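PDB 6LCJ: alpha-galactosidase from Thermus thermophilus, which probably hydrolyses terminal alpha-galactosyl residues from galacto-oligosaccharides, as a thermostable hexameric glycosidase of family GH36. Local coordinates for residues G204-N209 with G231-P236; P244-Q247 with W252-R255. One frame throughout, in Å; residues are numbered along the deposited sequence.

How the contacts relate
Contact 1 comes first along the chain and closes before contact 2 opens; their centres lie about 17 Å apart, on the same side of the chain's centre. Both fall in the TIM-barrel region assigned to the Melibiase family. Contact 1 packs the segment after strand 200-202 on barrel strand 229-234, whereas contact 2 lies farther out, where helix 244-248 meets the loop leading to strand 263-267. The two touch lightly, D205 OD2 lying 4.1 Å from P244 CG. Helix 280-296 is common to both: its W285 touches W206 of contact 1 and both L245 and W252 of contact 2, so this one tryptophan is touched by both contacts.

Contact 1 (G204-N209 with G231-P236); sequences GDWEPN and GLWFAP
W206 points its indole at the end of strand 229-234 and meets W233 and F234 there and A235 just after. F234 lies over one face: its CD2 stands 3.5 Å above the indole plane, displaced toward the rim, and approaches W206 CE3 to 3.7 Å. The two planes are inclined at 67°, an offset edge-to-face pair in which the phenyl supplies the edge. W233 comes instead to the far rim of the indole, near its plane, with its CZ3 3.5 Å from W206 CH2. Those two six-membered rings are oblique, 63° between planes. W233 reaches this rim because its CG is anti to the backbone N (chi1 174°). The CH2 corner is shared with A235, whose backbone N lies 3.4 Å from W206 CH2; A235 CB is 4.2 Å from W206 CZ2.

The polar edge of the indole is served by a water, which accepts from W206 NE1 at 2.9 Å and can donate to A235 O at 3.2 Å. The side chains meet one another through carbon atoms, and all four residues are buried. W206 is also the centre of an inverse gamma turn. W206 and F234 pack against helix 280-296, W206 on W285 and L289 and F234 on A293, whereas W233 lies among D196, D197, Q200 and K302. W233 NE1 hydrogen-bonds D304 OD2, just beyond strand 298-303.

Contact 2 (P244-Q247 with W252-R255); sequences PLFQ and WVLR
L245 and F246, successive residues of helix 244-248, each take one partner from the chain that follows the helix, W252 and V253 respectively. The contact between the segments is apolar. In the aliphatic-aromatic pair L245-W252, both leucine methyls reach CE3 and CZ3 of the benzo ring: CD1 lies 3.8 Å from W252 CZ3, and CD2 lies 3.9 Å from W252 CE3. The two side chains cross at about a right angle, and the leucine meets the ring obliquely, with both methyls resting against the CE3-CZ3 bond. The second pair reverses the roles, with the aromatic ring on the helix. V253 CG2 is equally close to two neighbouring ring carbons, 3.6 Å from both F246 CD2 and F246 CE2, while V253 CG1 is farther off, 4.1 Å from F246 CE2. A chi1 of -169° turns CG of F246 away from the backbone N and swings the phenyl toward this valine.

Polar interactions lie at the margin. R255 NH2 bonds to P250 O and its NH1 to G259 O, and NH1 also makes a salt bridge to D120 of a neighbouring subunit, bringing this segment to a hexamer interface.

Helix 280-296 borders the L245-W252 side, where W285 meets W252 edge-to-face and also touches L245. At the F246-V253 pair, F246 meets the ring of Y273 in strand 270-274, and backbone hydrogen bonding links L254 to A274 of that strand and to V262.

Contact 1 (G204-N209 with G231-P236)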
loop_
_atom_site.group_PDB
_atom_site.type_symbol
_atom_site.label_atom_id
_atom_site.label_comp_id
_atom_site.label_asym_id
_atom_site.label_seq_id
_atom_site.Cartn_x
_atom_site.Cartn_y
_atom_site.Cartn_z
ATOM N N GLY E 204 -12.306 -40.617 5.037
ATOM C CA GLY E 204 -13.402 -40.966 4.165
ATOM C C GLY E 204 -13.367 -42.389 3.646
ATOM O O GLY E 204 -14.380 -42.858 3.108
ATOM N N ASP E 205 -12.241 -43.086 3.805
ATOM C CA ASP E 205 -12.091 -44.507 3.479
ATOM C C ASP E 205 -11.813 -45.276 4.777
ATOM O O ASP E 205 -10.689 -45.714 5.037
ATOM C CB ASP E 205 -10.976 -44.697 2.444
ATOM C CG ASP E 205 -10.982 -46.091 1.811
ATOM O OD1 ASP E 205 -11.822 -46.934 2.205
ATOM O OD2 ASP E 205 -10.131 -46.337 0.930
ATOM N N TRP E 206 -12.852 -45.422 5.596
ATOM C CA TRP E 206 -12.760 -46.026 6.925
ATOM C C TRP E 206 -12.845 -47.549 6.812
ATOM O O TRP E 206 -13.829 -48.198 7.178
ATOM C CB TRP E 206 -13.843 -45.453 7.827
ATOM C CG TRP E 206 -13.671 -43.983 7.930
ATOM C CD1 TRP E 206 -14.390 -43.016 7.281
ATOM C CD2 TRP E 206 -12.662 -43.300 8.682
ATOM N NE1 TRP E 206 -13.907 -41.773 7.608
ATOM C CE2 TRP E 206 -12.843 -41.921 8.466
ATOM C CE3 TRP E 206 -11.623 -43.724 9.523
ATOM C CZ2 TRP E 206 -12.023 -40.959 9.062
ATOM C CZ3 TRP E 206 -10.814 -42.777 10.104
ATOM C CH2 TRP E 206 -11.017 -41.409 9.879
ATOM N N GLU E 207 -11.766 -48.103 6.275
ATOM C CA GLU E 207 -11.554 -49.517 6.056
ATOM C C GLU E 207 -10.091 -49.786 6.360
ATOM O O GLU E 207 -9.242 -48.907 6.159
ATOM C CB GLU E 207 -11.885 -49.931 4.609
ATOM C CG GLU E 207 -13.371 -49.933 4.264
ATOM C CD GLU E 207 -14.151 -50.978 5.042
ATOM O OE1 GLU E 207 -13.615 -52.089 5.262
ATOM O OE2 GLU E 207 -15.302 -50.692 5.437
ATOM N N PRO E 208 -9.770 -50.972 6.869
ATOM C CA PRO E 208 -8.402 -51.214 7.345
ATOM C C PRO E 208 -7.386 -51.190 6.216
ATOM O O PRO E 208 -7.595 -51.771 5.151
ATOM C CB PRO E 208 -8.486 -52.601 7.993
ATOM C CG PRO E 208 -9.830 -53.169 7.598
ATOM C CD PRO E 208 -10.717 -52.005 7.317
ATOM N N ASN E 209 -6.274 -50.507 6.461
ATOM C CA ASN E 209 -5.159 -50.495 5.525
ATOM C C ASN E 209 -4.376 -51.808 5.624
ATOM O O ASN E 209 -4.757 -52.751 6.323
ATOM C CB ASN E 209 -4.270 -49.265 5.759
ATOM C CG ASN E 209 -3.662 -49.200 7.181
ATOM O OD1 ASN E 209 -3.179 -50.198 7.727
ATOM N ND2 ASN E 209 -3.655 -47.996 7.760
ATOM N N GLY E 231 -12.223 -50.166 21.388
ATOM C CA GLY E 231 -12.457 -48.770 21.046
ATOM C C GLY E 231 -11.833 -48.437 19.705
ATOM O O GLY E 231 -10.762 -48.951 19.373
ATOM N N LEU E 232 -12.516 -47.582 18.931
ATOM C CA LEU E 232 -12.049 -47.197 17.606
ATOM C C LEU E 232 -12.276 -45.703 17.385
ATOM O O LEU E 232 -13.219 -45.109 17.922
ATOM C CB LEU E 232 -12.750 -48.029 16.521
ATOM C CG LEU E 232 -12.234 -48.052 15.076
ATOM C CD1 LEU E 232 -10.854 -48.663 14.962
ATOM C CD2 LEU E 232 -13.210 -48.826 14.197
ATOM N N TRP E 233 -11.398 -45.112 16.571
ATOM C CA TRP E 233 -11.324 -43.681 16.296
ATOM C C TRP E 233 -11.804 -43.380 14.879
ATOM O O TRP E 233 -11.387 -44.045 13.928
ATOM C CB TRP E 233 -9.867 -43.212 16.447
ATOM C CG TRP E 233 -9.546 -41.785 16.063
ATOM C CD1 TRP E 233 -9.501 -40.706 16.901
ATOM C CD2 TRP E 233 -9.189 -41.294 14.763
ATOM N NE1 TRP E 233 -9.138 -39.578 16.206
ATOM C CE2 TRP E 233 -8.948 -39.909 14.890
ATOM C CE3 TRP E 233 -9.050 -41.886 13.505
ATOM C CZ2 TRP E 233 -8.585 -39.109 13.805
ATOM C CZ3 TRP E 233 -8.682 -41.082 12.423
ATOM C CH2 TRP E 233 -8.461 -39.714 12.585
ATOM N N PHE E 234 -12.640 -42.348 14.730
ATOM C CA PHE E 234 -13.013 -41.824 13.416
ATOM C C PHE E 234 -12.925 -40.302 13.404
ATOM O O PHE E 234 -13.023 -39.651 14.441
ATOM C CB PHE E 234 -14.446 -42.205 13.006
ATOM C CG PHE E 234 -14.696 -43.670 12.967
ATOM C CD1 PHE E 234 -15.127 -44.340 14.105
ATOM C CD2 PHE E 234 -14.520 -44.382 11.791
ATOM C CE1 PHE E 234 -15.354 -45.699 14.083
ATOM C CE2 PHE E 234 -14.752 -45.747 11.747
ATOM C CZ PHE E 234 -15.173 -46.409 12.900
ATOM N N ALA E 235 -12.770 -39.736 12.202
ATOM C CA ALA E 235 -12.974 -38.308 11.934
ATOM C C ALA E 235 -14.037 -38.233 10.845
ATOM O O ALA E 235 -13.726 -37.968 9.675
ATOM C CB ALA E 235 -11.684 -37.601 11.509
ATOM N N PRO E 236 -15.308 -38.456 11.197
ATOM C CA PRO E 236 -16.295 -38.850 10.174
ATOM C C PRO E 236 -16.608 -37.782 9.126
ATOM O O PRO E 236 -16.945 -38.145 7.993
ATOM C CB PRO E 236 -17.537 -39.214 11.007
ATOM C CG PRO E 236 -17.325 -38.567 12.333
ATOM C CD PRO E 236 -15.858 -38.513 12.564
HETATM O O HOH W 1 -14.552 -39.046 6.815
#

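Contact 2 (P244-Q247 with W252-R255)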
loop_
_atom_site.group_PDB
_atom_site.type_symbol
_atom_site.label_atom_id
_atom_site.label_comp_id
_atom_site.label_asym_id
_atom_site.label_seq_id
_atom_site.Cartn_x
_atom_site.Cartn_y
_atom_site.Cartn_z
ATOM N N PRO E 244 -10.620 -40.808 -1.964
ATOM C CA PRO E 244 -11.541 -41.274 -3.019
ATOM C C PRO E 244 -12.927 -40.651 -2.915
ATOM O O PRO E 244 -13.492 -40.227 -3.930
ATOM C CB PRO E 244 -11.576 -42.796 -2.802
ATOM C CG PRO E 244 -10.988 -43.025 -1.401
ATOM C CD PRO E 244 -10.004 -41.914 -1.211
ATOM N N LEU E 245 -13.478 -40.562 -1.700
ATOM C CA LEU E 245 -14.812 -39.997 -1.510
ATOM C C LEU E 245 -14.897 -38.550 -1.985
ATOM O O LEU E 245 -15.948 -38.121 -2.477
ATOM C CB LEU E 245 -15.205 -40.085 -0.035
ATOM C CG LEU E 245 -16.657 -39.750 0.293
ATOM C CD1 LEU E 245 -17.565 -40.894 -0.106
ATOM C CD2 LEU E 245 -16.804 -39.432 1.766
ATOM N N PHE E 246 -13.813 -37.779 -1.836
ATOM C CA PHE E 246 -13.800 -36.409 -2.348
ATOM C C PHE E 246 -14.064 -36.385 -3.843
ATOM O O PHE E 246 -14.761 -35.494 -4.341
ATOM C CB PHE E 246 -12.461 -35.744 -2.038
ATOM C CG PHE E 246 -12.428 -34.255 -2.288
ATOM C CD1 PHE E 246 -11.921 -33.745 -3.478
ATOM C CD2 PHE E 246 -12.844 -33.361 -1.306
ATOM C CE1 PHE E 246 -11.863 -32.374 -3.699
ATOM C CE2 PHE E 246 -12.786 -31.983 -1.520
ATOM C CZ PHE E 246 -12.298 -31.491 -2.716
ATOM N N GLN E 247 -13.519 -37.364 -4.575
ATOM C CA GLN E 247 -13.706 -37.426 -6.022
ATOM C C GLN E 247 -15.017 -38.103 -6.387
ATOM O O GLN E 247 -15.715 -37.654 -7.301
ATOM C CB GLN E 247 -12.539 -38.162 -6.675
ATOM C CG GLN E 247 -11.220 -37.417 -6.613
ATOM C CD GLN E 247 -10.070 -38.326 -6.223
ATOM O OE1 GLN E 247 -10.136 -39.547 -6.412
ATOM N NE2 GLN E 247 -9.012 -37.740 -5.672
ATOM N N TRP E 252 -20.951 -34.049 -1.872
ATOM C CA TRP E 252 -20.925 -34.192 -0.422
ATOM C C TRP E 252 -20.009 -33.184 0.270
ATOM O O TRP E 252 -20.088 -33.036 1.496
ATOM C CB TRP E 252 -20.495 -35.610 -0.034
ATOM C CG TRP E 252 -21.590 -36.643 -0.160
ATOM C CD1 TRP E 252 -22.799 -36.490 -0.767
ATOM C CD2 TRP E 252 -21.563 -37.984 0.350
ATOM N NE1 TRP E 252 -23.533 -37.648 -0.666
ATOM C CE2 TRP E 252 -22.796 -38.583 0.011
ATOM C CE3 TRP E 252 -20.619 -38.734 1.054
ATOM C CZ2 TRP E 252 -23.107 -39.898 0.350
ATOM C CZ3 TRP E 252 -20.929 -40.038 1.391
ATOM C CH2 TRP E 252 -22.167 -40.607 1.039
ATOM N N VAL E 253 -19.156 -32.490 -0.475
ATOM C CA VAL E 253 -18.209 -31.554 0.113
ATOM C C VAL E 253 -18.945 -30.298 0.561
ATOM O O VAL E 253 -19.774 -29.754 -0.172
ATOM C CB VAL E 253 -17.096 -31.227 -0.890
ATOM C CG1 VAL E 253 -16.198 -30.116 -0.361
ATOM C CG2 VAL E 253 -16.303 -32.497 -1.189
ATOM N N LEU E 254 -18.664 -29.848 1.783
ATOM C CA LEU E 254 -19.187 -28.568 2.246
ATOM C C LEU E 254 -18.624 -27.440 1.391
ATOM O O LEU E 254 -17.402 -27.317 1.231
ATOM C CB LEU E 254 -18.837 -28.348 3.709
ATOM C CG LEU E 254 -19.379 -27.057 4.319
ATOM C CD1 LEU E 254 -20.899 -27.045 4.288
ATOM C CD2 LEU E 254 -18.857 -26.929 5.740
ATOM N N ARG E 255 -19.519 -26.629 0.819
ATOM C CA ARG E 255 -19.138 -25.591 -0.125
ATOM C C ARG E 255 -19.667 -24.243 0.339
ATOM O O ARG E 255 -20.658 -24.164 1.066
ATOM C CB ARG E 255 -19.650 -25.912 -1.538
ATOM C CG ARG E 255 -18.844 -26.991 -2.210
ATOM C CD ARG E 255 -19.584 -27.704 -3.333
ATOM N NE ARG E 255 -18.840 -28.881 -3.776
ATOM C CZ ARG E 255 -17.718 -28.836 -4.495
ATOM N NH1 ARG E 255 -17.199 -27.679 -4.867
ATOM N NH2 ARG E 255 -17.108 -29.955 -4.840
#